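Local coordinates for protein alpha-1,3-glucanase (Streptomyces thermodiastaticus, PDB 7C7D) that hydrolyses alpha-1,3-glucan as a thermostable glycoside hydrolase of family GH87, whose catalytic unit carries a bound calcium ion, at residues F502-G507 and K515-D520; G124-Y129 and V188-A193; G207-T212 and I232-G237. All blocks are in the same frame, centred on the assembly; numbering follows the deposited sequence.

Contact 1 (F502-G507 and K515-D520); sequences FEFVSG and KNVTVD
The F502 ring lies against V519, with methyl CG1 of the valine over one face, 4.1 Å from the ring centroid and 29° off the normal. This CH-pi contact is the tight end of the interface: CG1 comes within 3.7 Å of F502 CZ. V519 works with both branches. Its CG1 stands anti to the backbone N (chi1 175°) and reaches the F502 ring, while CG2 meets F504 at the ring edge, 4.1 Å from F504 CZ. One valine is thus shared between two phenylalanines that alternate with E503 along their strand. V517 sends its own CG1 to F504, ending 3.8 Å from F504 CE1 and coming at the ring obliquely. Strand 502-505 and strand 517-527 belong to different faces of the right-handed parallel beta-helix, the fold of the pectate lyase-like clan, and their short segments run nearly antiparallel (174°) with axes 10.9 Å apart. That spacing is bridged by side chains alone, with no hydrogen bond across it. Inside the beta-helix, I489 and I494 of strand 486-495 also touch F502, and F542 and V545 of strand 538-550 touch V519. The far side of strand 517-527 is more open and polar: T518 turns away from the phenylalanines, and D520 forms a salt bridge with R543 of the neighbouring strand 538-550.

Contact 2 (G124-Y129 and V188-A193); sequences GTLDVY and VTVDVA. With CA (calcium ion), chain C.
L126 meets V188 and V190 through methyl groups; no hydrogen bond joins the two segments, only these van der Waals contacts. The leucine and V188 approach at a slant: L126 CD1 sits 4.2 Å from V188 CG2, and L126 CD2 is equally far from V188 CG1, so each branch of one residue has a partner on the other. L126 CD2 also comes to 4.3 Å from V190 CG2. With CG anti to the backbone N (chi1 -170°), the leucine fork extends toward the opposing strand. The separations suggest a fairly relaxed fit.

Metal coordination belongs to the other face of strand 188-196. D191 grips the calcium ion twice, through its carbonyl O at 2.6 Å and through its carboxylate OD1 at 2.3 Å from the ion. E63, E65, S88 and Q91 also bind the ion, the last two through backbone carbonyls.

The valines and the leucine lie between two antiparallel sheets of the N-terminal beta-sandwich domain. Strand 123-130 runs between 178-183 and 133-142 in one sheet, where L181 touches L126. In the other, strand 188-196 pairs with 59-63, 92-95 and 109-117, and from the last of these Y116 touches V188 and V114 touches V190.

Contact 3 (G207-T212 and I232-G237); sequences GSVSVT and IAAAQG
V209 points its side chain at the end of helix 225-234, where it meets A234 and A235. Its two methyls divide the work. CG2, anti to the carbonyl carbon, lies 3.8 Å from A235 CB and 4.1 Å from the carbonyl A234 O; CG1, anti to the backbone N (chi1 175°), looks to the outer alanine, 4.5 Å from A234 CB. The valine therefore faces two successive CB atoms, touching the buried A235 more closely than the exposed A234. A235 is where the chain leaves helical geometry. Just beyond it, Q236 folds its side chain back over the last turn: Q236 NE2 donates to I232 O at 3.0 Å, nearly straight at 165°. The donor stands above the carbonyl plane, while the acceptor lies close to the plane of the glutamine amide. A235 N bonds the same I232 O from the opposite face, and Q236 NE2 has a second acceptor in Q257 O. In the first segment, S210 OG and T212 OG1 share a hydrogen bond of 2.7 Å. Strands 209-210 and 238-242 are parallel neighbours, joined through helix 225-234 in a beta-alpha-beta unit at one end of the parallel beta-helix. Across the contact there are only van der Waals touches; the directional bonds are made within each segment or to its neighbours, so strand and helix end meet by shape alone.

All three contacts join their segments through apolar side chains without a hydrogen bond across, yet their settings differ. Contacts 1 and 2 are fully buried, the first inside the beta-helix with aromatic rings, the second between sheets of the N-terminal domain with aliphatic groups only. Contact 3 is partly exposed and sets one valine against two alanines, where a helix end meets a strand. Contacts 1 and 3 both reach the parallel strands of the beta-helix, on opposite sides of the chain's centre, their centres about 51 Å apart. Only contact 2 carries a metal, and its strand 188-196 is followed directly by strand 209-210 of contact 3.

Contact 1 (F502-G507 and K515-D520)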
ATOM      1  N   PHE A 502     -11.495  14.996  -7.790  1.00 10.59           N
ATOM      2  CA  PHE A 502     -11.353  14.311  -9.071  1.00 10.23           C
ATOM      3  C   PHE A 502     -10.471  15.145  -9.989  1.00 11.44           C
ATOM      4  O   PHE A 502     -10.690  16.354 -10.126  1.00 13.50           O
ATOM      5  CB  PHE A 502     -12.716  14.122  -9.745  1.00 11.31           C
ATOM      6  CG  PHE A 502     -13.678  13.267  -8.967  1.00 11.68           C
ATOM      7  CD1 PHE A 502     -13.580  11.884  -8.993  1.00 11.89           C
ATOM      8  CD2 PHE A 502     -14.698  13.848  -8.224  1.00 12.06           C
ATOM      9  CE1 PHE A 502     -14.466  11.096  -8.286  1.00 12.88           C
ATOM     10  CE2 PHE A 502     -15.594  13.061  -7.512  1.00 12.90           C
ATOM     11  CZ  PHE A 502     -15.469  11.681  -7.540  1.00 13.36           C
ATOM     12  N   GLU A 503      -9.494  14.504 -10.633  1.00 10.69           N
ATOM     13  CA  GLU A 503      -8.611  15.178 -11.573  1.00 11.35           C
ATOM     14  C   GLU A 503      -8.635  14.453 -12.909  1.00 11.32           C
ATOM     15  O   GLU A 503      -8.534  13.224 -12.959  1.00 12.37           O
ATOM     16  CB  GLU A 503      -7.177  15.212 -11.037  1.00 12.30           C
ATOM     17  CG  GLU A 503      -6.189  15.812 -12.024  1.00 13.89           C
ATOM     18  CD  GLU A 503      -4.741  15.675 -11.604  1.00 16.81           C
ATOM     19  OE1 GLU A 503      -4.437  14.936 -10.641  1.00 16.89           O
ATOM     20  OE2 GLU A 503      -3.895  16.313 -12.266  1.00 20.11           O
ATOM     21  N   PHE A 504      -8.781  15.218 -13.985  1.00 10.89           N
ATOM     22  CA  PHE A 504      -8.733  14.693 -15.343  1.00 11.77           C
ATOM     23  C   PHE A 504      -7.629  15.447 -16.060  1.00 12.00           C
ATOM     24  O   PHE A 504      -7.668  16.675 -16.151  1.00 13.06           O
ATOM     25  CB  PHE A 504     -10.101  14.855 -16.011  1.00 12.74           C
ATOM     26  CG  PHE A 504     -11.203  14.271 -15.187  1.00 13.24           C
ATOM     27  CD1 PHE A 504     -11.318  12.903 -15.049  1.00 13.73           C
ATOM     28  CD2 PHE A 504     -12.057  15.081 -14.461  1.00 16.22           C
ATOM     29  CE1 PHE A 504     -12.299  12.347 -14.250  1.00 14.42           C
ATOM     30  CE2 PHE A 504     -13.037  14.535 -13.657  1.00 17.07           C
ATOM     31  CZ  PHE A 504     -13.166  13.163 -13.560  1.00 15.89           C
ATOM     32  N   VAL A 505      -6.607  14.723 -16.507  1.00 11.08           N
ATOM     33  CA  VAL A 505      -5.379  15.371 -16.940  1.00 11.65           C
ATOM     34  C   VAL A 505      -4.760  14.538 -18.049  1.00 11.40           C
ATOM     35  O   VAL A 505      -4.967  13.326 -18.132  1.00 12.36           O
ATOM     36  CB  VAL A 505      -4.423  15.564 -15.735  1.00 12.94           C
ATOM     37  CG1 VAL A 505      -3.959  14.222 -15.179  1.00 14.50           C
ATOM     38  CG2 VAL A 505      -3.234  16.445 -16.094  1.00 14.80           C
ATOM     39  N   SER A 506      -4.000  15.197 -18.914  1.00 12.51           N
ATOM     40  CA  SER A 506      -3.091  14.521 -19.830  1.00 12.76           C
ATOM     41  C   SER A 506      -1.705  14.931 -19.341  1.00 13.08           C
ATOM     42  O   SER A 506      -1.179  15.982 -19.712  1.00 13.86           O
ATOM     43  CB  SER A 506      -3.371  14.931 -21.261  1.00 13.51           C
ATOM     44  OG  SER A 506      -2.706  14.080 -22.176  1.00 14.43           O
ATOM     45  N   GLY A 507      -1.134  14.098 -18.472  1.00 13.47           N
ATOM     46  CA  GLY A 507      -0.070  14.524 -17.577  1.00 15.09           C
ATOM     47  C   GLY A 507       1.263  14.823 -18.236  1.00 16.70           C
ATOM     48  O   GLY A 507       2.124  15.429 -17.586  1.00 18.53           O
ATOM     49  N   LYS A 515     -11.866  10.955 -22.003  1.00 13.37           N
ATOM     50  CA  LYS A 515     -13.225  10.810 -22.504  1.00 13.61           C
ATOM     51  C   LYS A 515     -13.731   9.450 -22.056  1.00 13.25           C
ATOM     52  O   LYS A 515     -12.977   8.638 -21.516  1.00 13.38           O
ATOM     53  CB  LYS A 515     -13.248  10.920 -24.032  1.00 15.76           C
ATOM     54  CG  LYS A 515     -12.225  10.019 -24.713  1.00 16.44           C
ATOM     55  CD  LYS A 515     -12.393  10.012 -26.224  1.00 18.72           C
ATOM     56  CE  LYS A 515     -11.377   9.083 -26.878  1.00 21.82           C
ATOM     57  NZ  LYS A 515     -11.716   8.793 -28.297  1.00 25.89           N
ATOM     58  N   ASN A 516     -15.026   9.208 -22.279  1.00 13.36           N
ATOM     59  CA  ASN A 516     -15.665   7.950 -21.884  1.00 14.00           C
ATOM     60  C   ASN A 516     -15.653   7.761 -20.374  1.00 12.52           C
ATOM     61  O   ASN A 516     -15.701   6.631 -19.879  1.00 14.00           O
ATOM     62  CB  ASN A 516     -15.064   6.725 -22.582  1.00 15.24           C
ATOM     63  CG  ASN A 516     -14.935   6.913 -24.077  1.00 17.25           C
ATOM     64  OD1 ASN A 516     -15.883   7.325 -24.742  1.00 19.04           O
ATOM     65  ND2 ASN A 516     -13.760   6.603 -24.617  1.00 19.86           N
ATOM     66  N   VAL A 517     -15.608   8.865 -19.634  1.00 12.09           N
ATOM     67  CA  VAL A 517     -15.555   8.839 -18.179  1.00 12.16           C
ATOM     68  C   VAL A 517     -16.922   9.209 -17.628  1.00 11.37           C
ATOM     69  O   VAL A 517     -17.510  10.221 -18.029  1.00 12.46           O
ATOM     70  CB  VAL A 517     -14.494   9.817 -17.648  1.00 13.71           C
ATOM     71  CG1 VAL A 517     -14.578   9.946 -16.117  1.00 14.80           C
ATOM     72  CG2 VAL A 517     -13.111   9.383 -18.082  1.00 14.17           C
ATOM     73  N   THR A 518     -17.422   8.394 -16.705  1.00 11.66           N
ATOM     74  CA  THR A 518     -18.630   8.696 -15.948  1.00 12.45           C
ATOM     75  C   THR A 518     -18.300   8.640 -14.468  1.00 12.30           C
ATOM     76  O   THR A 518     -17.734   7.650 -13.995  1.00 13.37           O
ATOM     77  CB  THR A 518     -19.730   7.676 -16.248  1.00 14.95           C
ATOM     78  OG1 THR A 518     -20.009   7.686 -17.651  1.00 16.86           O
ATOM     79  CG2 THR A 518     -21.003   8.017 -15.474  1.00 16.92           C
ATOM     80  N   VAL A 519     -18.629   9.708 -13.749  1.00 11.65           N
ATOM     81  CA  VAL A 519     -18.580   9.719 -12.294  1.00 11.37           C
ATOM     82  C   VAL A 519     -20.023   9.709 -11.815  1.00 11.22           C
ATOM     83  O   VAL A 519     -20.778  10.649 -12.100  1.00 13.04           O
ATOM     84  CB  VAL A 519     -17.828  10.950 -11.766  1.00 12.42           C
ATOM     85  CG1 VAL A 519     -17.892  11.001 -10.238  1.00 13.42           C
ATOM     86  CG2 VAL A 519     -16.391  10.938 -12.255  1.00 13.99           C
ATOM     87  N   ASP A 520     -20.421   8.641 -11.126  1.00 10.87           N
ATOM     88  CA  ASP A 520     -21.808   8.478 -10.701  1.00 11.06           C
ATOM     89  C   ASP A 520     -21.828   8.053  -9.242  1.00 10.41           C
ATOM     90  O   ASP A 520     -21.542   6.894  -8.921  1.00 10.74           O
ATOM     91  CB  ASP A 520     -22.542   7.459 -11.578  1.00 12.76           C
ATOM     92  CG  ASP A 520     -24.028   7.381 -11.275  1.00 15.81           C
ATOM     93  OD1 ASP A 520     -24.469   7.796 -10.185  1.00 13.82           O
ATOM     94  OD2 ASP A 520     -24.772   6.889 -12.149  1.00 22.04           O
TER

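Contact 2 (G124-Y129 and V188-A193)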
ATOM      1  N   GLY A 124      17.246   1.566  19.278  1.00 15.81           N
ATOM      2  CA  GLY A 124      17.058   1.285  20.684  1.00 16.54           C
ATOM      3  C   GLY A 124      15.847   0.412  20.898  1.00 16.05           C
ATOM      4  O   GLY A 124      15.528  -0.447  20.067  1.00 16.69           O
ATOM      5  N   THR A 125      15.167   0.613  22.018  1.00 17.52           N
ATOM      6  CA  THR A 125      13.985  -0.166  22.326  1.00 18.23           C
ATOM      7  C   THR A 125      12.911   0.765  22.852  1.00 18.24           C
ATOM      8  O   THR A 125      13.172   1.911  23.218  1.00 21.51           O
ATOM      9  CB  THR A 125      14.269  -1.264  23.356  1.00 20.23           C
ATOM     10  OG1 THR A 125      14.846  -0.673  24.524  1.00 21.80           O
ATOM     11  CG2 THR A 125      15.221  -2.306  22.788  1.00 21.87           C
ATOM     12  N   LEU A 126      11.690   0.248  22.876  1.00 18.48           N
ATOM     13  CA  LEU A 126      10.531   0.961  23.386  1.00 20.11           C
ATOM     14  C   LEU A 126       9.841   0.024  24.363  1.00 21.01           C
ATOM     15  O   LEU A 126       9.441  -1.081  23.984  1.00 20.79           O
ATOM     16  CB  LEU A 126       9.608   1.321  22.219  1.00 22.09           C
ATOM     17  CG  LEU A 126       8.440   2.278  22.448  1.00 22.77           C
ATOM     18  CD1 LEU A 126       8.879   3.616  23.016  1.00 22.57           C
ATOM     19  CD2 LEU A 126       7.707   2.483  21.134  1.00 22.23           C
ATOM     20  N   ASP A 127       9.739   0.440  25.623  1.00 20.71           N
ATOM     21  CA  ASP A 127       9.154  -0.421  26.640  1.00 22.05           C
ATOM     22  C   ASP A 127       7.638  -0.462  26.494  1.00 22.28           C
ATOM     23  O   ASP A 127       7.013   0.484  26.009  1.00 22.52           O
ATOM     24  CB  ASP A 127       9.526   0.062  28.044  1.00 24.66           C
ATOM     25  CG  ASP A 127      10.931  -0.353  28.455  1.00 26.86           C
ATOM     26  OD1 ASP A 127      11.590  -1.080  27.684  1.00 27.93           O
ATOM     27  OD2 ASP A 127      11.367   0.032  29.561  1.00 28.67           O
ATOM     28  N   VAL A 128       7.051  -1.581  26.913  1.00 22.10           N
ATOM     29  CA  VAL A 128       5.612  -1.808  26.841  1.00 23.65           C
ATOM     30  C   VAL A 128       5.101  -2.111  28.242  1.00 25.86           C
ATOM     31  O   VAL A 128       5.638  -2.986  28.930  1.00 26.81           O
ATOM     32  CB  VAL A 128       5.263  -2.948  25.866  1.00 23.18           C
ATOM     33  CG1 VAL A 128       3.754  -3.076  25.715  1.00 25.00           C
ATOM     34  CG2 VAL A 128       5.914  -2.712  24.504  1.00 22.40           C
ATOM     35  N   TYR A 129       4.071  -1.379  28.659  1.00 26.17           N
ATOM     36  CA  TYR A 129       3.385  -1.609  29.919  1.00 29.47           C
ATOM     37  C   TYR A 129       1.944  -1.970  29.606  1.00 30.43           C
ATOM     38  O   TYR A 129       1.354  -1.447  28.653  1.00 30.22           O
ATOM     39  CB  TYR A 129       3.393  -0.347  30.792  1.00 31.67           C
ATOM     40  CG  TYR A 129       4.747   0.034  31.355  1.00 33.36           C
ATOM     41  CD1 TYR A 129       5.754   0.521  30.532  1.00 34.65           C
ATOM     42  CD2 TYR A 129       5.010  -0.076  32.716  1.00 35.12           C
ATOM     43  CE1 TYR A 129       6.987   0.876  31.045  1.00 35.95           C
ATOM     44  CE2 TYR A 129       6.242   0.276  33.238  1.00 36.31           C
ATOM     45  CZ  TYR A 129       7.226   0.750  32.399  1.00 37.38           C
ATOM     46  OH  TYR A 129       8.452   1.101  32.915  1.00 39.03           O
ATOM     47  N   VAL A 188      11.694   8.396  20.295  1.00 16.58           N
ATOM     48  CA  VAL A 188      10.848   7.647  19.373  1.00 16.86           C
ATOM     49  C   VAL A 188       9.642   8.499  19.015  1.00 15.59           C
ATOM     50  O   VAL A 188       8.936   8.988  19.902  1.00 16.45           O
ATOM     51  CB  VAL A 188      10.391   6.302  19.968  1.00 17.28           C
ATOM     52  CG1 VAL A 188       9.609   5.503  18.922  1.00 18.14           C
ATOM     53  CG2 VAL A 188      11.583   5.504  20.490  1.00 18.56           C
ATOM     54  N   THR A 189       9.396   8.665  17.721  1.00 14.00           N
ATOM     55  CA  THR A 189       8.191   9.329  17.246  1.00 13.85           C
ATOM     56  C   THR A 189       7.189   8.238  16.895  1.00 12.79           C
ATOM     57  O   THR A 189       7.398   7.475  15.949  1.00 13.87           O
ATOM     58  CB  THR A 189       8.513  10.233  16.062  1.00 15.34           C
ATOM     59  OG1 THR A 189       9.415  11.255  16.511  1.00 16.76           O
ATOM     60  CG2 THR A 189       7.247  10.890  15.522  1.00 15.98           C
ATOM     61  N   VAL A 190       6.126   8.135  17.689  1.00 13.30           N
ATOM     62  CA  VAL A 190       5.131   7.077  17.539  1.00 13.33           C
ATOM     63  C   VAL A 190       3.973   7.598  16.701  1.00 12.53           C
ATOM     64  O   VAL A 190       3.375   8.630  17.023  1.00 13.25           O
ATOM     65  CB  VAL A 190       4.648   6.580  18.912  1.00 14.60           C
ATOM     66  CG1 VAL A 190       3.645   5.447  18.741  1.00 14.83           C
ATOM     67  CG2 VAL A 190       5.839   6.116  19.760  1.00 16.58           C
ATOM     68  N   ASP A 191       3.644   6.873  15.634  1.00 12.33           N
ATOM     69  CA  ASP A 191       2.613   7.314  14.696  1.00 11.80           C
ATOM     70  C   ASP A 191       1.242   6.718  15.018  1.00 11.90           C
ATOM     71  O   ASP A 191       0.249   7.446  15.160  1.00 12.65           O
ATOM     72  CB  ASP A 191       3.053   6.918  13.286  1.00 11.84           C
ATOM     73  CG  ASP A 191       2.058   7.319  12.222  1.00 11.62           C
ATOM     74  OD1 ASP A 191       1.115   8.096  12.524  1.00 12.61           O
ATOM     75  OD2 ASP A 191       2.232   6.858  11.068  1.00 12.32           O
ATOM     76  N   VAL A 192       1.175   5.390  15.104  1.00 12.55           N
ATOM     77  CA  VAL A 192      -0.085   4.660  15.198  1.00 12.73           C
ATOM     78  C   VAL A 192       0.265   3.269  15.710  1.00 13.01           C
ATOM     79  O   VAL A 192       1.354   2.754  15.445  1.00 13.75           O
ATOM     80  CB  VAL A 192      -0.814   4.632  13.824  1.00 12.79           C
ATOM     81  CG1 VAL A 192       0.084   4.096  12.705  1.00 13.68           C
ATOM     82  CG2 VAL A 192      -2.129   3.843  13.907  1.00 14.23           C
ATOM     83  N   ALA A 193      -0.648   2.673  16.469  1.00 13.84           N
ATOM     84  CA  ALA A 193      -0.476   1.322  16.982  1.00 13.83           C
ATOM     85  C   ALA A 193      -1.656   0.460  16.559  1.00 14.31           C
ATOM     86  O   ALA A 193      -2.807   0.910  16.593  1.00 16.00           O
ATOM     87  CB  ALA A 193      -0.354   1.324  18.510  1.00 16.14           C
TER
HETATM   88 CA    CA C 701      -0.603   9.223  13.489  1.00 11.75          CA

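Contact 3 (G207-T212 and I232-G237)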
ATOM      1  N   GLY A 207       0.488 -35.573   7.038  1.00 37.90           N
ATOM      2  CA  GLY A 207       1.076 -35.870   5.751  1.00 37.35           C
ATOM      3  C   GLY A 207       2.010 -34.815   5.201  1.00 36.17           C
ATOM      4  O   GLY A 207       2.592 -35.027   4.129  1.00 37.41           O
ATOM      5  N   SER A 208       2.178 -33.690   5.889  1.00 34.50           N
ATOM      6  CA  SER A 208       3.064 -32.655   5.387  1.00 31.87           C
ATOM      7  C   SER A 208       4.524 -33.013   5.662  1.00 30.46           C
ATOM      8  O   SER A 208       4.844 -33.821   6.540  1.00 31.68           O
ATOM      9  CB  SER A 208       2.719 -31.299   6.007  1.00 31.14           C
ATOM     10  OG  SER A 208       2.800 -31.347   7.417  1.00 31.53           O
ATOM     11  N   VAL A 209       5.411 -32.406   4.879  1.00 28.25           N
ATOM     12  CA  VAL A 209       6.852 -32.606   4.993  1.00 27.05           C
ATOM     13  C   VAL A 209       7.426 -31.381   5.688  1.00 25.03           C
ATOM     14  O   VAL A 209       7.327 -30.266   5.168  1.00 24.35           O
ATOM     15  CB  VAL A 209       7.495 -32.784   3.609  1.00 27.31           C
ATOM     16  CG1 VAL A 209       9.014 -32.880   3.732  1.00 27.96           C
ATOM     17  CG2 VAL A 209       6.923 -34.002   2.906  1.00 27.83           C
ATOM     18  N   SER A 210       8.034 -31.577   6.854  1.00 25.25           N
ATOM     19  CA  SER A 210       8.586 -30.457   7.606  1.00 25.17           C
ATOM     20  C   SER A 210       9.956 -30.063   7.067  1.00 24.00           C
ATOM     21  O   SER A 210      10.793 -30.923   6.774  1.00 24.45           O
ATOM     22  CB  SER A 210       8.709 -30.827   9.083  1.00 26.85           C
ATOM     23  OG  SER A 210       9.384 -29.807   9.799  1.00 29.28           O
ATOM     24  N   VAL A 211      10.187 -28.749   6.954  1.00 22.47           N
ATOM     25  CA  VAL A 211      11.495 -28.260   6.524  1.00 22.72           C
ATOM     26  C   VAL A 211      12.584 -28.649   7.514  1.00 23.40           C
ATOM     27  O   VAL A 211      13.742 -28.834   7.127  1.00 22.90           O
ATOM     28  CB  VAL A 211      11.484 -26.738   6.259  1.00 21.51           C
ATOM     29  CG1 VAL A 211      10.567 -26.400   5.109  1.00 21.22           C
ATOM     30  CG2 VAL A 211      11.087 -25.971   7.509  1.00 22.61           C
ATOM     31  N   THR A 212      12.249 -28.762   8.804  1.00 24.80           N
ATOM     32  CA  THR A 212      13.268 -29.137   9.780  1.00 27.05           C
ATOM     33  C   THR A 212      13.697 -30.588   9.613  1.00 28.79           C
ATOM     34  O   THR A 212      14.837 -30.936   9.939  1.00 30.92           O
ATOM     35  CB  THR A 212      12.794 -28.851  11.207  1.00 28.45           C
ATOM     36  OG1 THR A 212      11.553 -29.519  11.454  1.00 30.45           O
ATOM     37  CG2 THR A 212      12.617 -27.352  11.412  1.00 28.13           C
ATOM     38  N   ILE A 232      10.364 -28.952  -0.769  1.00 21.42           N
ATOM     39  CA  ILE A 232       9.478 -28.709  -1.905  1.00 22.67           C
ATOM     40  C   ILE A 232       9.529 -29.875  -2.882  1.00 25.06           C
ATOM     41  O   ILE A 232       8.492 -30.353  -3.361  1.00 25.89           O
ATOM     42  CB  ILE A 232       9.830 -27.368  -2.573  1.00 23.39           C
ATOM     43  CG1 ILE A 232       9.448 -26.210  -1.651  1.00 22.68           C
ATOM     44  CG2 ILE A 232       9.145 -27.236  -3.932  1.00 24.85           C
ATOM     45  CD1 ILE A 232      10.008 -24.871  -2.092  1.00 22.71           C
ATOM     46  N   ALA A 233      10.736 -30.364  -3.181  1.00 27.24           N
ATOM     47  CA  ALA A 233      10.871 -31.498  -4.089  1.00 30.33           C
ATOM     48  C   ALA A 233      10.219 -32.754  -3.522  1.00 31.74           C
ATOM     49  O   ALA A 233       9.666 -33.560  -4.278  1.00 33.88           O
ATOM     50  CB  ALA A 233      12.348 -31.746  -4.405  1.00 31.39           C
ATOM     51  N   ALA A 234      10.258 -32.930  -2.200  1.00 30.66           N
ATOM     52  CA  ALA A 234       9.706 -34.122  -1.567  1.00 31.27           C
ATOM     53  C   ALA A 234       8.206 -34.031  -1.316  1.00 30.65           C
ATOM     54  O   ALA A 234       7.588 -35.048  -0.980  1.00 31.60           O
ATOM     55  CB  ALA A 234      10.423 -34.395  -0.244  1.00 32.41           C
ATOM     56  N   ALA A 235       7.608 -32.852  -1.469  1.00 30.07           N
ATOM     57  CA  ALA A 235       6.198 -32.641  -1.162  1.00 30.79           C
ATOM     58  C   ALA A 235       5.404 -32.191  -2.383  1.00 29.63           C
ATOM     59  O   ALA A 235       4.416 -31.468  -2.251  1.00 30.42           O
ATOM     60  CB  ALA A 235       6.028 -31.657  -0.006  1.00 31.51           C
ATOM     61  N   GLN A 236       5.816 -32.621  -3.573  1.00 30.02           N
ATOM     62  CA  GLN A 236       5.096 -32.262  -4.789  1.00 30.27           C
ATOM     63  C   GLN A 236       3.677 -32.815  -4.742  1.00 28.94           C
ATOM     64  O   GLN A 236       3.466 -33.995  -4.444  1.00 30.53           O
ATOM     65  CB  GLN A 236       5.840 -32.804  -6.006  1.00 30.72           C
ATOM     66  CG  GLN A 236       7.085 -32.004  -6.360  1.00 30.79           C
ATOM     67  CD  GLN A 236       6.760 -30.575  -6.745  1.00 30.73           C
ATOM     68  OE1 GLN A 236       6.326 -30.310  -7.867  1.00 33.64           O
ATOM     69  NE2 GLN A 236       6.957 -29.644  -5.815  1.00 27.67           N
ATOM     70  N   GLY A 237       2.706 -31.954  -5.033  1.00 28.69           N
ATOM     71  CA  GLY A 237       1.310 -32.285  -4.851  1.00 29.51           C
ATOM     72  C   GLY A 237       0.837 -32.233  -3.419  1.00 29.09           C
ATOM     73  O   GLY A 237      -0.325 -32.569  -3.152  1.00 30.77           O
TER